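Local structure of transcobalamin-1 (Homo sapiens, 4KKI) at residues 191-196 / 297-302; 247-252 / 291-296. The protein binds vitamin B12 and related corrinoids, the vitamin with femtomolar affinity, and protects it from the acid of the stomach. One frame throughout, in Å; residues are numbered along the deposited sequence.

Contact 1: residues 191-196 / 297-302; sequences AVLALT and KTFLDI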
loop_
_atom_site.group_PDB
_atom_site.type_symbol
_atom_site.label_atom_id
_atom_site.label_comp_id
_atom_site.label_asym_id
_atom_site.label_seq_id
_atom_site.Cartn_x
_atom_site.Cartn_y
_atom_site.Cartn_z
ATOM N N ALA A 191 7.433 5.736 -4.302
ATOM C CA ALA A 191 8.404 6.146 -5.314
ATOM C C ALA A 191 9.503 6.995 -4.684
ATOM O O ALA A 191 10.685 6.803 -4.964
ATOM C CB ALA A 191 7.718 6.905 -6.440
ATOM N N VAL A 192 9.105 7.931 -3.827
ATOM C CA VAL A 192 10.060 8.762 -3.103
ATOM C C VAL A 192 11.017 7.919 -2.265
ATOM O O VAL A 192 12.221 8.176 -2.243
ATOM C CB VAL A 192 9.345 9.791 -2.204
ATOM C CG1 VAL A 192 10.310 10.386 -1.190
ATOM C CG2 VAL A 192 8.717 10.884 -3.057
ATOM N N LEU A 193 10.485 6.908 -1.587
ATOM C CA LEU A 193 11.316 6.032 -0.764
ATOM C C LEU A 193 12.300 5.261 -1.636
ATOM O O LEU A 193 13.462 5.080 -1.269
ATOM C CB LEU A 193 10.451 5.058 0.041
ATOM C CG LEU A 193 9.596 5.666 1.155
ATOM C CD1 LEU A 193 8.639 4.629 1.713
ATOM C CD2 LEU A 193 10.478 6.228 2.259
ATOM N N ALA A 194 11.823 4.819 -2.795
ATOM C CA ALA A 194 12.651 4.073 -3.736
ATOM C C ALA A 194 13.730 4.959 -4.347
ATOM O O ALA A 194 14.906 4.595 -4.365
ATOM C CB ALA A 194 11.787 3.456 -4.827
ATOM N N LEU A 195 13.324 6.123 -4.847
ATOM C CA LEU A 195 14.254 7.060 -5.467
ATOM C C LEU A 195 15.312 7.533 -4.475
ATOM O O LEU A 195 16.466 7.759 -4.841
ATOM C CB LEU A 195 13.501 8.258 -6.053
ATOM C CG LEU A 195 12.558 7.965 -7.225
ATOM C CD1 LEU A 195 11.748 9.198 -7.605
ATOM C CD2 LEU A 195 13.333 7.441 -8.424
ATOM N N THR A 196 14.911 7.673 -3.216
ATOM C CA THR A 196 15.821 8.130 -2.173
ATOM C C THR A 196 16.875 7.071 -1.881
ATOM O O THR A 196 18.029 7.391 -1.588
ATOM C CB THR A 196 15.058 8.478 -0.884
ATOM O OG1 THR A 196 14.034 9.437 -1.182
ATOM C CG2 THR A 196 15.998 9.057 0.157
ATOM N N LYS A 297 10.063 5.523 11.919
ATOM C CA LYS A 297 10.792 4.603 11.058
ATOM C C LYS A 297 10.283 4.668 9.625
ATOM O O LYS A 297 9.115 4.973 9.385
ATOM C CB LYS A 297 10.664 3.172 11.586
ATOM C CG LYS A 297 11.304 2.945 12.948
ATOM C CD LYS A 297 12.819 2.981 12.854
ATOM C CE LYS A 297 13.465 2.733 14.206
ATOM N NZ LYS A 297 14.951 2.794 14.124
ATOM N N THR A 298 11.171 4.390 8.675
ATOM C CA THR A 298 10.786 4.269 7.272
ATOM C C THR A 298 11.365 2.979 6.705
ATOM O O THR A 298 12.144 2.297 7.369
ATOM C CB THR A 298 11.306 5.443 6.418
ATOM O OG1 THR A 298 12.688 5.235 6.100
ATOM C CG2 THR A 298 11.142 6.770 7.148
ATOM N N PHE A 299 10.995 2.655 5.471
ATOM C CA PHE A 299 11.539 1.476 4.804
ATOM C C PHE A 299 13.053 1.567 4.597
ATOM O O PHE A 299 13.709 0.556 4.356
ATOM C CB PHE A 299 10.839 1.231 3.466
ATOM C CG PHE A 299 9.473 0.612 3.595
ATOM C CD1 PHE A 299 8.988 0.215 4.829
ATOM C CD2 PHE A 299 8.680 0.417 2.477
ATOM C CE1 PHE A 299 7.735 -0.357 4.948
ATOM C CE2 PHE A 299 7.427 -0.159 2.587
ATOM C CZ PHE A 299 6.954 -0.547 3.824
ATOM N N LEU A 300 13.606 2.772 4.694
ATOM C CA LEU A 300 15.042 2.962 4.497
ATOM C C LEU A 300 15.863 2.578 5.724
ATOM O O LEU A 300 17.093 2.558 5.674
ATOM C CB LEU A 300 15.348 4.403 4.092
ATOM C CG LEU A 300 14.740 4.855 2.765
ATOM C CD1 LEU A 300 15.205 6.258 2.431
ATOM C CD2 LEU A 300 15.097 3.884 1.650
ATOM N N ASP A 301 15.182 2.272 6.825
ATOM C CA ASP A 301 15.859 1.838 8.043
ATOM C C ASP A 301 16.173 0.346 8.002
ATOM O O ASP A 301 16.695 -0.218 8.963
ATOM C CB ASP A 301 15.017 2.173 9.273
ATOM C CG ASP A 301 14.896 3.660 9.496
ATOM O OD1 ASP A 301 15.855 4.385 9.161
ATOM O OD2 ASP A 301 13.843 4.107 9.995
ATOM N N ILE A 302 15.847 -0.285 6.879
ATOM C CA ILE A 302 16.167 -1.688 6.667
ATOM C C ILE A 302 17.664 -1.874 6.422
ATOM O O ILE A 302 18.188 -1.504 5.368
ATOM C CB ILE A 302 15.365 -2.269 5.488
ATOM C CG1 ILE A 302 13.873 -2.295 5.830
ATOM C CG2 ILE A 302 15.853 -3.664 5.143
ATOM C CD1 ILE A 302 12.984 -2.746 4.691
#

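Contact 2: residues 247-252 / 291-296; sequences AMQALF and LPALMG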
loop_
_atom_site.group_PDB
_atom_site.type_symbol
_atom_site.label_atom_id
_atom_site.label_comp_id
_atom_site.label_asym_id
_atom_site.label_seq_id
_atom_site.Cartn_x
_atom_site.Cartn_y
_atom_site.Cartn_z
ATOM N N ALA A 247 3.124 8.261 3.453
ATOM C CA ALA A 247 3.439 9.627 3.050
ATOM C C ALA A 247 4.397 10.252 4.062
ATOM O O ALA A 247 5.339 10.948 3.684
ATOM C CB ALA A 247 2.175 10.461 2.910
ATOM N N MET A 248 4.155 9.988 5.345
ATOM C CA MET A 248 5.044 10.448 6.409
ATOM C C MET A 248 6.461 9.901 6.226
ATOM O O MET A 248 7.435 10.635 6.384
ATOM C CB MET A 248 4.502 10.060 7.792
ATOM C CG MET A 248 3.193 10.743 8.185
ATOM S SD MET A 248 2.523 10.153 9.758
ATOM C CE MET A 248 3.784 10.710 10.901
ATOM N N GLN A 249 6.568 8.616 5.888
ATOM C CA GLN A 249 7.865 8.001 5.613
ATOM C C GLN A 249 8.598 8.758 4.515
ATOM O O GLN A 249 9.776 9.092 4.656
ATOM C CB GLN A 249 7.710 6.541 5.181
ATOM C CG GLN A 249 7.272 5.587 6.270
ATOM C CD GLN A 249 7.403 4.139 5.841
ATOM O OE1 GLN A 249 8.375 3.762 5.183
ATOM N NE2 GLN A 249 6.420 3.321 6.199
ATOM N N ALA A 250 7.890 9.018 3.421
ATOM C CA ALA A 250 8.460 9.736 2.286
ATOM C C ALA A 250 8.950 11.125 2.691
ATOM O O ALA A 250 10.024 11.555 2.274
ATOM C CB ALA A 250 7.444 9.834 1.159
ATOM N N LEU A 251 8.163 11.818 3.510
ATOM C CA LEU A 251 8.537 13.149 3.975
ATOM C C LEU A 251 9.655 13.095 5.017
ATOM O O LEU A 251 10.451 14.030 5.128
ATOM C CB LEU A 251 7.320 13.897 4.531
ATOM C CG LEU A 251 6.201 14.219 3.534
ATOM C CD1 LEU A 251 5.070 14.964 4.221
ATOM C CD2 LEU A 251 6.733 15.024 2.353
ATOM N N PHE A 252 9.705 12.002 5.777
ATOM C CA PHE A 252 10.773 11.783 6.753
ATOM C C PHE A 252 12.149 11.829 6.096
ATOM O O PHE A 252 13.086 12.407 6.641
ATOM C CB PHE A 252 10.613 10.425 7.451
ATOM C CG PHE A 252 9.597 10.416 8.558
ATOM C CD1 PHE A 252 8.899 11.565 8.895
ATOM C CD2 PHE A 252 9.352 9.255 9.273
ATOM C CE1 PHE A 252 7.969 11.551 9.917
ATOM C CE2 PHE A 252 8.427 9.235 10.299
ATOM C CZ PHE A 252 7.732 10.386 10.621
ATOM N N LEU A 291 2.102 1.907 10.847
ATOM C CA LEU A 291 2.906 1.734 12.059
ATOM C C LEU A 291 4.348 2.284 12.049
ATOM O O LEU A 291 4.733 2.983 12.986
ATOM C CB LEU A 291 2.893 0.266 12.516
ATOM C CG LEU A 291 3.713 -0.052 13.768
ATOM C CD1 LEU A 291 3.144 0.678 14.979
ATOM C CD2 LEU A 291 3.777 -1.558 14.017
ATOM N N PRO A 292 5.152 1.961 11.011
ATOM C CA PRO A 292 6.562 2.384 11.052
ATOM C C PRO A 292 6.764 3.887 11.250
ATOM O O PRO A 292 7.571 4.289 12.091
ATOM C CB PRO A 292 7.090 1.960 9.680
ATOM C CG PRO A 292 6.242 0.798 9.306
ATOM C CD PRO A 292 4.872 1.135 9.820
ATOM N N ALA A 293 6.033 4.696 10.490
ATOM C CA ALA A 293 6.160 6.147 10.570
ATOM C C ALA A 293 5.820 6.675 11.959
ATOM O O ALA A 293 6.463 7.598 12.451
ATOM C CB ALA A 293 5.290 6.817 9.517
ATOM N N LEU A 294 4.817 6.076 12.598
ATOM C CA LEU A 294 4.394 6.515 13.927
ATOM C C LEU A 294 5.486 6.279 14.968
ATOM O O LEU A 294 5.451 6.843 16.062
ATOM C CB LEU A 294 3.109 5.800 14.344
ATOM C CG LEU A 294 1.944 5.905 13.359
ATOM C CD1 LEU A 294 0.743 5.126 13.868
ATOM C CD2 LEU A 294 1.580 7.358 13.108
ATOM N N MET A 295 6.451 5.437 14.614
ATOM C CA MET A 295 7.561 5.122 15.496
ATOM C C MET A 295 8.834 5.761 14.964
ATOM O O MET A 295 9.933 5.446 15.415
ATOM C CB MET A 295 7.750 3.609 15.588
ATOM C CG MET A 295 8.116 3.125 16.968
ATOM S SD MET A 295 6.643 2.860 17.960
ATOM C CE MET A 295 5.960 1.431 17.127
ATOM N N GLY A 296 8.675 6.652 13.990
ATOM C CA GLY A 296 9.796 7.388 13.433
ATOM C C GLY A 296 10.664 6.546 12.518
ATOM O O GLY A 296 11.852 6.817 12.349
HETATM O O HOH W 1 4.524 4.144 7.871
#

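Contact 1: residues 191-196 / 297-302
L300 and L193 carry most of this contact, which sets the single 3-10 turn 299-301 against helix 185-203; the CA atoms of L193 and L300 lie 7.1 Å apart. Followed outward, L300 leaves its backbone with CB toward the helix, and CG stands anti to the carbonyl carbon (chi1 -63°). At CG the chain forks. CD1 reaches T196, lying 3.7 Å from T196 CG2 and 4.0 Å from T196 CB, and the two side chains cross at about a right angle. L300 CD2 rests 3.6 Å from the backbone oxygen L193 O, a van der Waals contact. The side chain of L193 meets the start of the turn and the residue before it: its CD1 comes obliquely to the F299 ring, 4.3 Å from F299 CD2, while L193 CD2 lies 4.3 Å from T298 CB. An ST turn shapes this partner segment, T298 OG1 accepting from L300 N at 3.0 Å. Beyond the pair, L152 of helix 144-156 touches both F299 and L300, and V253 covers T196, T298 and L300. Between helix and turn the two segments share no polar bond, and cohesion across the contact is apolar, burying 220 Å² in the alpha domain of haptocorrin.

Contact 2: residues 247-252 / 291-296
A293 packs its methyl into the angle between M248 and Q249, where two helices of the alpha6-alpha6 barrel, 244-252 and 284-294, meet with the Q249 and A293 CA atoms only 5.6 Å apart. Here the packing is tight: A293 CB sits 3.8 Å from M248 CB and 4.0 Å from Q249 CG. F252 extends the close part, its ring pointing an edge at the backbone oxygen of A293, which lies near the ring plane. The M248 end is looser: M248 SD comes no nearer than 4.5 Å to L294 CD2. On the hydrated side, Q249 stretches past P292, with NE2 3.8 Å from P292 CB, and a water accepts from both Q249 NE2 and A293 N. The water thus takes up the A293 amide where the helix is kinked and that N lacks a bond to the preceding turn. The other end of the Q249 amide, OE1, accepts from F299 N, so both its ends are held. A Schellman motif ends helix 284-294, with G296 at positive phi as its C-prime residue; G296 CA approaches the F252 ring obliquely, 3.9 Å from F252 CE2.

Overall arrangement
From the N terminus, helix 185-203 comes first and supplies 191-196; helix 244-252 then gives 247-252, whose partner 291-296 follows after 38 intervening residues and closes the inner loop. The chain runs straight on into 297-302, which returns to helix 185-203 and closes the outer loop, so contact 2 nests within contact 1. Their centres are 10 Å apart. Q249 bridges them, and where the helix end passes into 297-302, K297 N lies 2.8 Å from P292 O, a probable hydrogen bond. Together they tie two barrel helices to the end of helix 284-294 and its trailing loop, with the F299 side chain about 9 Å from the bound cyanocobalamin.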